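Local coordinates for nucleoside-diphosphate sugar epimerase (SulA family) (PDB 3OH8), which is probably an NAD(P)-dependent epimerase acting on nucleoside-diphosphate sugars, with a Rossmann-type domain as its likely cofactor-binding core, at residues F188-P191 against L192-A195; A224-S228 against R229-T233; H260-D264 against E265-E269; L278-V281 against C282-E286; D343-T346 against D347-R351. One frame throughout, in Å; residues are numbered along the deposited sequence.

Interaction 1: F188-P191 against L192-A195; sequences FWDP and LNPA
A type I beta turn running from D190 to N193 reverses the chain just after strand 187-188 of the Rossmann-type domain. It is closed by N193 N, which donates to D190 O at 2.9 Å. P191 suits the second position because its ring fixes phi near the value that a type I turn requires. The carboxylate of D190 adds a lesser tie: with CG anti to the backbone N (chi1 -176°) it swings over the turn, and OD1 takes a weak hydrogen bond of 3.3 Å from L192 N. Its other oxygen, OD2, lies 3.6 Å from N193 CB, and the carboxylate and the N193 amide are turned 71° apart.

Beneath the turn the indole of W189 serves as an apolar floor. P191 CA sits 3.3 Å above one face, toward the rim, while P194 CB meets the indole edge in its plane, 4.0 Å from W189 CD1. A water joins the two arms, donating to F188 O and accepting from D190 N and A195 N. W189 also touches L236 of helix 222-242. The whole is a proline-containing type I turn seated on a buried tryptophan, in the connection between strands 187-188 and 204-207.

Interaction 2: A224-S228 against R229-T233; sequences AIRES and RVLPT
This is a local contact between successive turns of helix 222-242, at a place where the alpha-helical pattern widens into a pi-type turn and then kinks at a proline. The change shows in the bonding of two carbonyls. I225 O accepts the usual bond from R229 N at 2.8 Å and a weak second one from V230 N at 3.4 Å. At R226 the wider spacing is plain: L231 N donates to R226 O at 2.9 Å, five residues back, with an almost straight N-H...O angle of 177°. P232 explains the break that follows. It has no N-H to give, and its ring instead lies against the carbonyls of the preceding turn, with CG 3.3 Å from both E227 O and S228 O.

Side chains show both spacings. R226, five residues before L231, reaches along the helix and bends at chi3, which brings one guanidinium face against L231; both methyls lie over it, with L231 CD2 3.8 Å from R226 NH1. The flat, weakly hydrated face of an arginine suits such a greasy neighbour, while R226 NH1 keeps a long, weak ion pair with E223. S228 turns its hydroxyl back onto the helix: chi1 of 62° places OG between the backbone N and the carbonyl carbon, where it donates to A224 O at 3.0 Å. I225 CG2 lies against R229 CB.

Helix 222-242 links parallel neighbours 204-207 and 248-254 in a beta-alpha-beta crossover. It lies beside helix 277-287, where R229 makes a cation-pi contact with W285, and its L231 and P232 flank the loop at L192 and P191.

Interaction 3: H260-D264 against E265-E269; sequences HDRGD and EILTE
A salt bridge pairs R262 with E265: the arginine grips side-on, one nitrogen to each carboxylate oxygen. R262 NE donates to E265 OE1 at 2.9 Å with the oxygen close to the guanidinium plane, and R262 NH2 reaches E265 OE2, on its syn side, at 3.1 Å. The two planes are 52° apart, so the pair is twisted rather than flat, and OE1 is met from above the carboxylate plane. Bends at chi2 and chi3 curl the arginine back to E265, which extends to meet it. NH1 of R262 has other partners, donating to the carbonyls of Y258 and E272, so the guanidinium is held on several sides.

The apolar part belongs to L267. Its CD2 sits over the centre of the guanidinium, 3.8 Å from R262 CZ, and so covers one face while the edge does the polar work.

Backbone bonds shape the corner itself. E265 N donates to R262 O at 3.3 Å, closing a type II' beta turn. G263 occupies its second position with a positive phi, a conformation in which a side chain would be a burden. Just before it, D261 OD1 accepts from G263 N at 3.1 Å, an Asx turn that braces the entry. A water links G263 O to E265 O, donating to both. D264, at the third position, directs OD1 to W336 NE1.

The turn thus joins two short strands at a corner. Strand 265-267 pairs in parallel with strand 412-415, and the backbones of H260 and R262 also bond to S412, at the start of that strand, tying the corner to the C-terminal part of the chain.

Interaction 4: L278-V281 against C282-E286; sequences LAEV and CRDWE
V281 O accepts the shortest backbone bond across this contact, 2.8 Å from W285 N. C282 N, R283 N and D284 N repeat the i to i+4 pattern onto L278, A279 and E280, so the contact is one regular stretch of helix 277-287.

R283 folds back at chi3 (-61°), laying one guanidinium face along the preceding turn: E280 CA is 3.4 Å above that plane, toward its rim, and R283 NH1 stands 3.7 Å from A279 CB. A small alanine leaves room for this approach. R283 NH1 finds its polar partner outside the two segments, in a hydrogen bond to S273 OG. E280 is close but not paired with it; OE1 remains 4.6 Å from R283 NH2, and OE2 instead forms a salt bridge with K222. That lysine would also be expected to ease the proximity of E280 OE2 to D284 OD2, 4.4 Å apart, whose carboxylates stand nearly perpendicular.

On another side of the helix the surface is apolar. L278 CD1 lies 4.1 Å from C282 SG, a small sulfur suited to a buried place, and V281 turns its methyls to I225 of helix 222-242.

Helix 277-287 lies in the connection from strand 248-254 to its parallel neighbour 298-308. V281, D284 and W285 face helix 222-242, while E286 reaches R303 of the second strand.

Interaction 5: D343-T346 against D347-R351; sequences DDLT and DIYYR
The phenol ring of Y349 meets L345 at its edge: L345 O lies near the ring plane, 3.5 Å from Y349 CD2, and L345 CD1 is 3.7 Å from Y349 CE2. The two side chains run side by side, one turn apart on helix 342-354, a helix of the Rossmann-type domain that follows strand 336-341. A branched aliphatic chain and a flat ring suit this buried place: L345 and Y349 pack on I302 of strand 298-308, L345 also on V159 and Y349 on L163 of helix 158-169. Y350 points to a different flank and makes an edge-to-face contact with F135.

Two carboxylates form the other set of flat groups. D344 OD1 and D347 OD2 come within 4.2 Å, their planes turned 81° apart. Such close like charges would be costly if buried alone, but R428 serves both, its backbone N bonding D344 OD1 and its NE forming a salt bridge with D347 OD2. Y429 N takes the remaining oxygen of D344.

Regular i to i+4 bonds carry the backbone, including Y350 N to T346 O at 2.8 Å. I348 lays CG1 against D344 O, at 3.2 Å.

T346 has chi1 of 63°, which sets OG1 between the backbone N and the carbonyl carbon, and it hydrogen-bonds Q166 of helix 158-169. A single water then donates to both T346 OG1, at 2.7 Å, and D347 OD1, at 2.8 Å.

Overall arrangement
Interactions 1, 2 and 4 form a continuous patch on one side of the chain's centre. Interaction 1 abuts interaction 2 through L192 CD2, 3.6 Å from E227 O, and W189 CZ2, 4.0 Å from P232 CB. Interactions 2 and 4 are the facing helices, their centres about 11 Å apart, with I225 CG2 3.6 Å from V281 CG1. Interaction 3 touches interaction 4 lightly, H260 N lying 4.0 Å from L278 CD2. Interaction 5 stands apart near the middle of the chain; its nearest atoms come within about 7 Å of interaction 4. All five belong to the NAD-dependent epimerase/dehydratase part of the chain, and none includes a bound cofactor or substrate.

Interaction 1: F188-P191 against L192-A195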
# COMPACT_ATOMS: atom_id res chain seq x y z
N PHE A 188 -1.02 -6.99 -23.05
CA PHE A 188 -1.40 -8.37 -22.85
C PHE A 188 -0.18 -9.24 -22.58
O PHE A 188 0.78 -9.28 -23.36
CB PHE A 188 -2.18 -8.90 -24.06
CG PHE A 188 -2.58 -10.34 -23.92
CD1 PHE A 188 -3.68 -10.69 -23.16
CD2 PHE A 188 -1.86 -11.35 -24.55
CE1 PHE A 188 -4.06 -12.02 -23.03
CE2 PHE A 188 -2.23 -12.68 -24.42
CZ PHE A 188 -3.33 -13.02 -23.66
N TRP A 189 -0.21 -9.95 -21.46
CA TRP A 189 0.89 -10.82 -21.10
C TRP A 189 0.43 -12.27 -21.13
O TRP A 189 -0.47 -12.66 -20.39
CB TRP A 189 1.42 -10.47 -19.71
CG TRP A 189 2.42 -11.45 -19.16
CD1 TRP A 189 3.51 -11.95 -19.80
CD2 TRP A 189 2.42 -12.02 -17.84
NE1 TRP A 189 4.20 -12.81 -18.96
CE2 TRP A 189 3.54 -12.86 -17.76
CE3 TRP A 189 1.58 -11.89 -16.73
CZ2 TRP A 189 3.85 -13.58 -16.60
CZ3 TRP A 189 1.89 -12.60 -15.59
CH2 TRP A 189 3.00 -13.44 -15.53
N ASP A 190 1.05 -13.06 -22.00
CA ASP A 190 0.86 -14.51 -22.04
C ASP A 190 2.02 -15.14 -21.28
O ASP A 190 3.14 -15.15 -21.78
CB ASP A 190 0.88 -15.00 -23.49
CG ASP A 190 0.59 -16.49 -23.60
OD1 ASP A 190 0.65 -17.19 -22.57
OD2 ASP A 190 0.30 -16.96 -24.73
N PRO A 191 1.77 -15.63 -20.06
CA PRO A 191 2.89 -16.05 -19.21
C PRO A 191 3.79 -17.09 -19.87
O PRO A 191 5.01 -17.05 -19.67
CB PRO A 191 2.19 -16.65 -17.99
CG PRO A 191 0.85 -15.97 -17.95
CD PRO A 191 0.46 -15.78 -19.40
N LEU A 192 3.22 -18.00 -20.65
CA LEU A 192 4.03 -19.07 -21.25
C LEU A 192 4.50 -18.74 -22.65
O LEU A 192 5.12 -19.56 -23.32
CB LEU A 192 3.26 -20.40 -21.25
CG LEU A 192 3.03 -20.98 -19.85
CD1 LEU A 192 2.08 -22.16 -19.90
CD2 LEU A 192 4.36 -21.35 -19.20
N ASN A 193 4.19 -17.53 -23.11
CA ASN A 193 4.63 -17.11 -24.42
C ASN A 193 4.58 -15.59 -24.53
O ASN A 193 3.81 -15.06 -25.32
CB ASN A 193 3.73 -17.73 -25.51
CG ASN A 193 4.19 -17.40 -26.92
OD1 ASN A 193 5.38 -17.19 -27.16
ND2 ASN A 193 3.25 -17.34 -27.86
N PRO A 194 5.39 -14.89 -23.72
CA PRO A 194 5.32 -13.42 -23.67
C PRO A 194 5.80 -12.75 -24.96
O PRO A 194 6.78 -13.20 -25.57
CB PRO A 194 6.24 -13.07 -22.49
CG PRO A 194 7.22 -14.21 -22.43
CD PRO A 194 6.38 -15.42 -22.77
N ALA A 195 5.11 -11.69 -25.37
CA ALA A 195 5.45 -10.98 -26.60
C ALA A 195 6.89 -10.48 -26.58
O ALA A 195 7.38 -10.00 -25.56
CB ALA A 195 4.50 -9.81 -26.80
O HOH W 1 2.26 -11.48 -24.10

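Interaction 2: A224-S228 against R229-T233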
# COMPACT_ATOMS: atom_id res chain seq x y z
N ALA A 224 1.98 -27.78 -11.84
CA ALA A 224 1.16 -26.57 -11.80
C ALA A 224 1.98 -25.34 -11.42
O ALA A 224 1.75 -24.26 -11.96
CB ALA A 224 0.01 -26.75 -10.82
N ILE A 225 2.91 -25.49 -10.48
CA ILE A 225 3.70 -24.36 -10.01
C ILE A 225 4.81 -24.02 -11.00
O ILE A 225 5.17 -22.86 -11.18
CB ILE A 225 4.32 -24.65 -8.63
CG1 ILE A 225 3.24 -24.58 -7.55
CG2 ILE A 225 5.46 -23.67 -8.33
CD1 ILE A 225 3.61 -25.30 -6.26
N ARG A 226 5.32 -25.04 -11.66
CA ARG A 226 6.34 -24.85 -12.66
C ARG A 226 5.77 -24.02 -13.81
O ARG A 226 6.43 -23.14 -14.37
CB ARG A 226 6.81 -26.21 -13.17
CG ARG A 226 8.20 -26.19 -13.75
CD ARG A 226 8.61 -27.56 -14.25
NE ARG A 226 9.45 -27.41 -15.43
CZ ARG A 226 9.00 -27.45 -16.68
NH1 ARG A 226 7.72 -27.68 -16.92
NH2 ARG A 226 9.84 -27.28 -17.68
N GLU A 227 4.51 -24.29 -14.15
CA GLU A 227 3.86 -23.63 -15.27
C GLU A 227 3.37 -22.22 -14.93
O GLU A 227 3.27 -21.36 -15.81
CB GLU A 227 2.73 -24.52 -15.81
CG GLU A 227 3.18 -25.94 -16.15
CD GLU A 227 2.04 -26.84 -16.63
OE1 GLU A 227 0.89 -26.37 -16.74
OE2 GLU A 227 2.31 -28.04 -16.90
N SER A 228 3.07 -21.96 -13.66
CA SER A 228 2.52 -20.66 -13.29
C SER A 228 3.60 -19.71 -12.76
O SER A 228 3.52 -18.50 -12.97
CB SER A 228 1.40 -20.81 -12.26
OG SER A 228 1.88 -21.39 -11.05
N ARG A 229 4.61 -20.27 -12.11
CA ARG A 229 5.62 -19.47 -11.43
C ARG A 229 6.98 -19.52 -12.11
O ARG A 229 7.55 -18.49 -12.44
CB ARG A 229 5.78 -19.94 -9.98
CG ARG A 229 5.52 -18.88 -8.93
CD ARG A 229 5.01 -19.52 -7.64
NE ARG A 229 4.25 -18.63 -6.75
CZ ARG A 229 3.72 -17.44 -7.08
NH1 ARG A 229 3.85 -16.95 -8.30
NH2 ARG A 229 3.05 -16.75 -6.17
N VAL A 230 7.50 -20.73 -12.31
CA VAL A 230 8.89 -20.88 -12.75
C VAL A 230 9.12 -20.53 -14.22
O VAL A 230 9.97 -19.70 -14.52
CB VAL A 230 9.43 -22.29 -12.41
CG1 VAL A 230 10.83 -22.51 -12.99
CG2 VAL A 230 9.42 -22.50 -10.91
N LEU A 231 8.39 -21.16 -15.13
CA LEU A 231 8.54 -20.85 -16.56
C LEU A 231 8.21 -19.37 -16.93
O LEU A 231 8.98 -18.71 -17.64
CB LEU A 231 7.71 -21.82 -17.41
CG LEU A 231 8.43 -22.96 -18.17
CD1 LEU A 231 9.72 -23.39 -17.51
CD2 LEU A 231 7.51 -24.16 -18.36
N PRO A 232 7.08 -18.84 -16.45
CA PRO A 232 6.82 -17.44 -16.81
C PRO A 232 7.91 -16.50 -16.31
O PRO A 232 8.22 -15.50 -16.97
CB PRO A 232 5.49 -17.15 -16.12
CG PRO A 232 4.81 -18.50 -15.99
CD PRO A 232 5.93 -19.48 -15.77
N THR A 233 8.49 -16.81 -15.15
CA THR A 233 9.54 -15.97 -14.57
C THR A 233 10.77 -16.00 -15.46
O THR A 233 11.43 -14.98 -15.66
CB THR A 233 9.90 -16.43 -13.14
OG1 THR A 233 8.79 -16.19 -12.26
CG2 THR A 233 11.09 -15.68 -12.64

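Interaction 3: H260-D264 against E265-E269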
# COMPACT_ATOMS: atom_id res chain seq x y z
N HIS A 260 9.23 -24.06 5.56
CA HIS A 260 8.02 -23.71 6.30
C HIS A 260 8.27 -23.60 7.80
O HIS A 260 7.55 -22.89 8.50
CB HIS A 260 6.86 -24.67 5.97
CG HIS A 260 6.91 -25.97 6.71
ND1 HIS A 260 6.17 -26.20 7.84
CD2 HIS A 260 7.59 -27.11 6.46
CE1 HIS A 260 6.40 -27.43 8.27
NE2 HIS A 260 7.26 -28.01 7.45
N ASP A 261 9.31 -24.27 8.29
CA ASP A 261 9.51 -24.36 9.73
C ASP A 261 10.99 -24.43 10.12
O ASP A 261 11.62 -25.47 9.96
CB ASP A 261 8.76 -25.58 10.26
CG ASP A 261 8.85 -25.74 11.77
OD1 ASP A 261 9.52 -24.91 12.44
OD2 ASP A 261 8.23 -26.69 12.28
N ARG A 262 11.53 -23.32 10.65
CA ARG A 262 12.92 -23.27 11.11
C ARG A 262 13.06 -23.03 12.63
O ARG A 262 14.13 -22.70 13.12
CB ARG A 262 13.73 -22.20 10.36
CG ARG A 262 13.97 -22.49 8.87
CD ARG A 262 15.09 -23.50 8.65
NE ARG A 262 16.42 -22.89 8.58
CZ ARG A 262 16.99 -22.45 7.46
NH1 ARG A 262 16.35 -22.54 6.30
NH2 ARG A 262 18.21 -21.93 7.51
N GLY A 263 11.96 -23.20 13.36
CA GLY A 263 12.02 -23.08 14.81
C GLY A 263 12.36 -21.67 15.28
O GLY A 263 11.74 -20.69 14.85
N ASP A 264 13.35 -21.57 16.16
CA ASP A 264 13.74 -20.29 16.72
C ASP A 264 14.93 -19.66 16.00
O ASP A 264 15.44 -18.62 16.42
CB ASP A 264 14.04 -20.42 18.21
CG ASP A 264 12.79 -20.68 19.04
OD1 ASP A 264 11.67 -20.44 18.54
OD2 ASP A 264 12.94 -21.13 20.19
N GLU A 265 15.38 -20.29 14.91
CA GLU A 265 16.51 -19.77 14.16
C GLU A 265 16.13 -18.45 13.50
O GLU A 265 15.09 -18.35 12.85
CB GLU A 265 16.95 -20.77 13.09
CG GLU A 265 18.11 -20.28 12.25
CD GLU A 265 18.39 -21.21 11.09
OE1 GLU A 265 17.76 -22.28 11.03
OE2 GLU A 265 19.24 -20.87 10.23
N ILE A 266 16.96 -17.43 13.70
CA ILE A 266 16.71 -16.13 13.12
C ILE A 266 17.13 -16.18 11.66
O ILE A 266 18.29 -16.45 11.35
CB ILE A 266 17.50 -15.03 13.84
CG1 ILE A 266 16.93 -14.81 15.25
CG2 ILE A 266 17.47 -13.74 13.05
CD1 ILE A 266 17.70 -13.80 16.07
N LEU A 267 16.19 -15.95 10.76
CA LEU A 267 16.46 -16.08 9.33
C LEU A 267 16.84 -14.75 8.68
O LEU A 267 16.08 -13.78 8.71
CB LEU A 267 15.24 -16.70 8.61
CG LEU A 267 14.81 -18.04 9.21
CD1 LEU A 267 13.38 -18.40 8.77
CD2 LEU A 267 15.80 -19.15 8.81
N THR A 268 18.02 -14.74 8.08
CA THR A 268 18.58 -13.56 7.43
C THR A 268 18.82 -13.91 5.97
O THR A 268 18.76 -15.07 5.59
CB THR A 268 19.93 -13.19 8.08
OG1 THR A 268 19.68 -12.62 9.38
CG2 THR A 268 20.69 -12.20 7.24
N GLU A 269 19.10 -12.92 5.13
CA GLU A 269 19.39 -13.22 3.74
C GLU A 269 20.65 -14.08 3.61
O GLU A 269 20.98 -14.58 2.53
CB GLU A 269 19.50 -11.94 2.91
CG GLU A 269 18.19 -11.11 2.86
CD GLU A 269 18.00 -10.17 4.05
OE1 GLU A 269 18.85 -10.17 4.97
OE2 GLU A 269 17.01 -9.42 4.07
O HOH W 2 16.69 -23.95 12.45
O HOH W 3 12.75 -19.58 12.21

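Interaction 4: L278-V281 against C282-E286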
# COMPACT_ATOMS: atom_id res chain seq x y z
N LEU A 278 8.32 -26.45 -0.25
CA LEU A 278 8.14 -25.01 -0.33
C LEU A 278 9.47 -24.33 -0.64
O LEU A 278 9.56 -23.49 -1.55
CB LEU A 278 7.57 -24.48 0.98
CG LEU A 278 7.55 -22.96 1.16
CD1 LEU A 278 6.68 -22.32 0.09
CD2 LEU A 278 7.06 -22.59 2.56
N ALA A 279 10.50 -24.69 0.11
CA ALA A 279 11.84 -24.14 -0.11
C ALA A 279 12.33 -24.43 -1.53
O ALA A 279 12.97 -23.58 -2.16
CB ALA A 279 12.83 -24.70 0.91
N GLU A 280 12.04 -25.63 -2.03
CA GLU A 280 12.51 -26.01 -3.35
C GLU A 280 11.84 -25.14 -4.40
O GLU A 280 12.50 -24.64 -5.30
CB GLU A 280 12.23 -27.48 -3.63
CG GLU A 280 12.56 -27.90 -5.06
CD GLU A 280 12.50 -29.41 -5.25
OE1 GLU A 280 12.12 -30.12 -4.30
OE2 GLU A 280 12.82 -29.87 -6.36
N VAL A 281 10.53 -24.99 -4.28
CA VAL A 281 9.77 -24.14 -5.19
C VAL A 281 10.37 -22.74 -5.24
O VAL A 281 10.62 -22.20 -6.32
CB VAL A 281 8.29 -24.04 -4.79
CG1 VAL A 281 7.62 -22.89 -5.53
CG2 VAL A 281 7.58 -25.37 -5.06
N CYS A 282 10.62 -22.17 -4.07
CA CYS A 282 11.20 -20.83 -4.02
C CYS A 282 12.61 -20.76 -4.60
O CYS A 282 12.94 -19.77 -5.27
CB CYS A 282 11.16 -20.27 -2.59
SG CYS A 282 9.48 -20.07 -1.98
N ARG A 283 13.44 -21.77 -4.36
CA ARG A 283 14.77 -21.79 -4.98
C ARG A 283 14.64 -21.76 -6.50
O ARG A 283 15.35 -21.01 -7.17
CB ARG A 283 15.59 -23.04 -4.58
CG ARG A 283 16.07 -23.08 -3.11
CD ARG A 283 17.10 -24.21 -2.88
NE ARG A 283 16.55 -25.54 -3.15
CZ ARG A 283 15.95 -26.31 -2.23
NH1 ARG A 283 15.81 -25.88 -0.98
NH2 ARG A 283 15.49 -27.51 -2.57
N ASP A 284 13.76 -22.60 -7.04
CA ASP A 284 13.56 -22.65 -8.48
C ASP A 284 12.99 -21.34 -9.01
O ASP A 284 13.38 -20.85 -10.06
CB ASP A 284 12.59 -23.77 -8.83
CG ASP A 284 13.17 -25.16 -8.55
OD1 ASP A 284 14.39 -25.25 -8.31
OD2 ASP A 284 12.40 -26.14 -8.58
N TRP A 285 12.04 -20.79 -8.26
CA TRP A 285 11.40 -19.53 -8.63
C TRP A 285 12.44 -18.41 -8.73
O TRP A 285 12.46 -17.63 -9.69
CB TRP A 285 10.34 -19.23 -7.56
CG TRP A 285 9.46 -18.06 -7.78
CD1 TRP A 285 9.30 -17.32 -8.91
CD2 TRP A 285 8.57 -17.50 -6.80
NE1 TRP A 285 8.37 -16.32 -8.70
CE2 TRP A 285 7.91 -16.42 -7.41
CE3 TRP A 285 8.28 -17.82 -5.46
CZ2 TRP A 285 6.97 -15.63 -6.73
CZ3 TRP A 285 7.35 -17.04 -4.79
CH2 TRP A 285 6.71 -15.95 -5.42
N GLU A 286 13.33 -18.33 -7.75
CA GLU A 286 14.41 -17.36 -7.82
C GLU A 286 15.42 -17.67 -8.93
O GLU A 286 15.87 -16.78 -9.65
CB GLU A 286 15.10 -17.24 -6.45
CG GLU A 286 14.16 -16.67 -5.39
CD GLU A 286 14.84 -16.44 -4.06
OE1 GLU A 286 16.08 -16.59 -4.00
OE2 GLU A 286 14.14 -16.12 -3.08

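Interaction 5: D343-T346 against D347-R351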
# COMPACT_ATOMS: atom_id res chain seq x y z
N ASP A 343 1.88 -1.52 3.45
CA ASP A 343 2.56 -0.30 3.02
C ASP A 343 4.07 -0.47 3.06
O ASP A 343 4.79 0.02 2.19
CB ASP A 343 2.14 0.90 3.86
CG ASP A 343 0.70 1.31 3.61
OD1 ASP A 343 0.28 1.34 2.44
OD2 ASP A 343 -0.01 1.59 4.60
N ASP A 344 4.57 -1.18 4.07
CA ASP A 344 6.01 -1.44 4.12
C ASP A 344 6.47 -2.33 2.97
O ASP A 344 7.59 -2.16 2.48
CB ASP A 344 6.43 -2.02 5.47
CG ASP A 344 6.57 -0.93 6.53
OD1 ASP A 344 7.27 0.06 6.24
OD2 ASP A 344 5.98 -1.06 7.62
N LEU A 345 5.62 -3.25 2.54
CA LEU A 345 5.96 -4.13 1.43
C LEU A 345 6.07 -3.34 0.12
O LEU A 345 7.08 -3.46 -0.59
CB LEU A 345 4.96 -5.28 1.30
CG LEU A 345 5.18 -6.25 0.13
CD1 LEU A 345 6.56 -6.87 0.20
CD2 LEU A 345 4.11 -7.35 0.12
N THR A 346 5.07 -2.52 -0.19
CA THR A 346 5.18 -1.68 -1.39
C THR A 346 6.36 -0.70 -1.29
O THR A 346 7.06 -0.49 -2.28
CB THR A 346 3.85 -0.97 -1.77
OG1 THR A 346 3.45 -0.05 -0.74
CG2 THR A 346 2.73 -2.00 -1.99
N ASP A 347 6.59 -0.11 -0.11
CA ASP A 347 7.78 0.73 0.08
C ASP A 347 9.04 -0.00 -0.36
O ASP A 347 9.92 0.57 -1.01
CB ASP A 347 7.94 1.16 1.54
CG ASP A 347 7.04 2.33 1.92
OD1 ASP A 347 6.25 2.80 1.07
OD2 ASP A 347 7.13 2.78 3.08
N ILE A 348 9.13 -1.28 0.01
CA ILE A 348 10.31 -2.08 -0.31
C ILE A 348 10.42 -2.31 -1.81
O ILE A 348 11.49 -2.18 -2.39
CB ILE A 348 10.34 -3.39 0.51
CG1 ILE A 348 10.63 -3.06 1.98
CG2 ILE A 348 11.39 -4.33 -0.02
CD1 ILE A 348 10.27 -4.18 2.96
N TYR A 349 9.30 -2.63 -2.45
CA TYR A 349 9.32 -2.76 -3.91
C TYR A 349 9.74 -1.45 -4.57
O TYR A 349 10.59 -1.43 -5.47
CB TYR A 349 7.94 -3.18 -4.43
CG TYR A 349 7.78 -4.70 -4.47
CD1 TYR A 349 8.34 -5.45 -5.50
CD2 TYR A 349 7.04 -5.37 -3.49
CE1 TYR A 349 8.19 -6.85 -5.54
CE2 TYR A 349 6.89 -6.75 -3.52
CZ TYR A 349 7.47 -7.48 -4.54
OH TYR A 349 7.32 -8.86 -4.57
N TYR A 350 9.11 -0.37 -4.12
CA TYR A 350 9.35 0.96 -4.69
C TYR A 350 10.82 1.30 -4.53
O TYR A 350 11.49 1.67 -5.50
CB TYR A 350 8.44 1.96 -3.97
CG TYR A 350 8.30 3.33 -4.59
CD1 TYR A 350 9.42 4.08 -4.93
CD2 TYR A 350 7.04 3.89 -4.80
CE1 TYR A 350 9.28 5.36 -5.49
CE2 TYR A 350 6.89 5.16 -5.34
CZ TYR A 350 8.02 5.89 -5.68
OH TYR A 350 7.87 7.15 -6.23
N ARG A 351 11.35 1.14 -3.32
CA ARG A 351 12.77 1.34 -3.10
C ARG A 351 13.63 0.48 -4.02
O ARG A 351 14.61 0.97 -4.60
CB ARG A 351 13.16 1.09 -1.64
CG ARG A 351 14.62 1.40 -1.39
CD ARG A 351 15.08 1.19 0.05
NE ARG A 351 16.50 1.52 0.12
CZ ARG A 351 17.14 1.94 1.21
NH1 ARG A 351 16.50 2.06 2.36
NH2 ARG A 351 18.43 2.25 1.12
O HOH W 4 3.55 2.16 0.82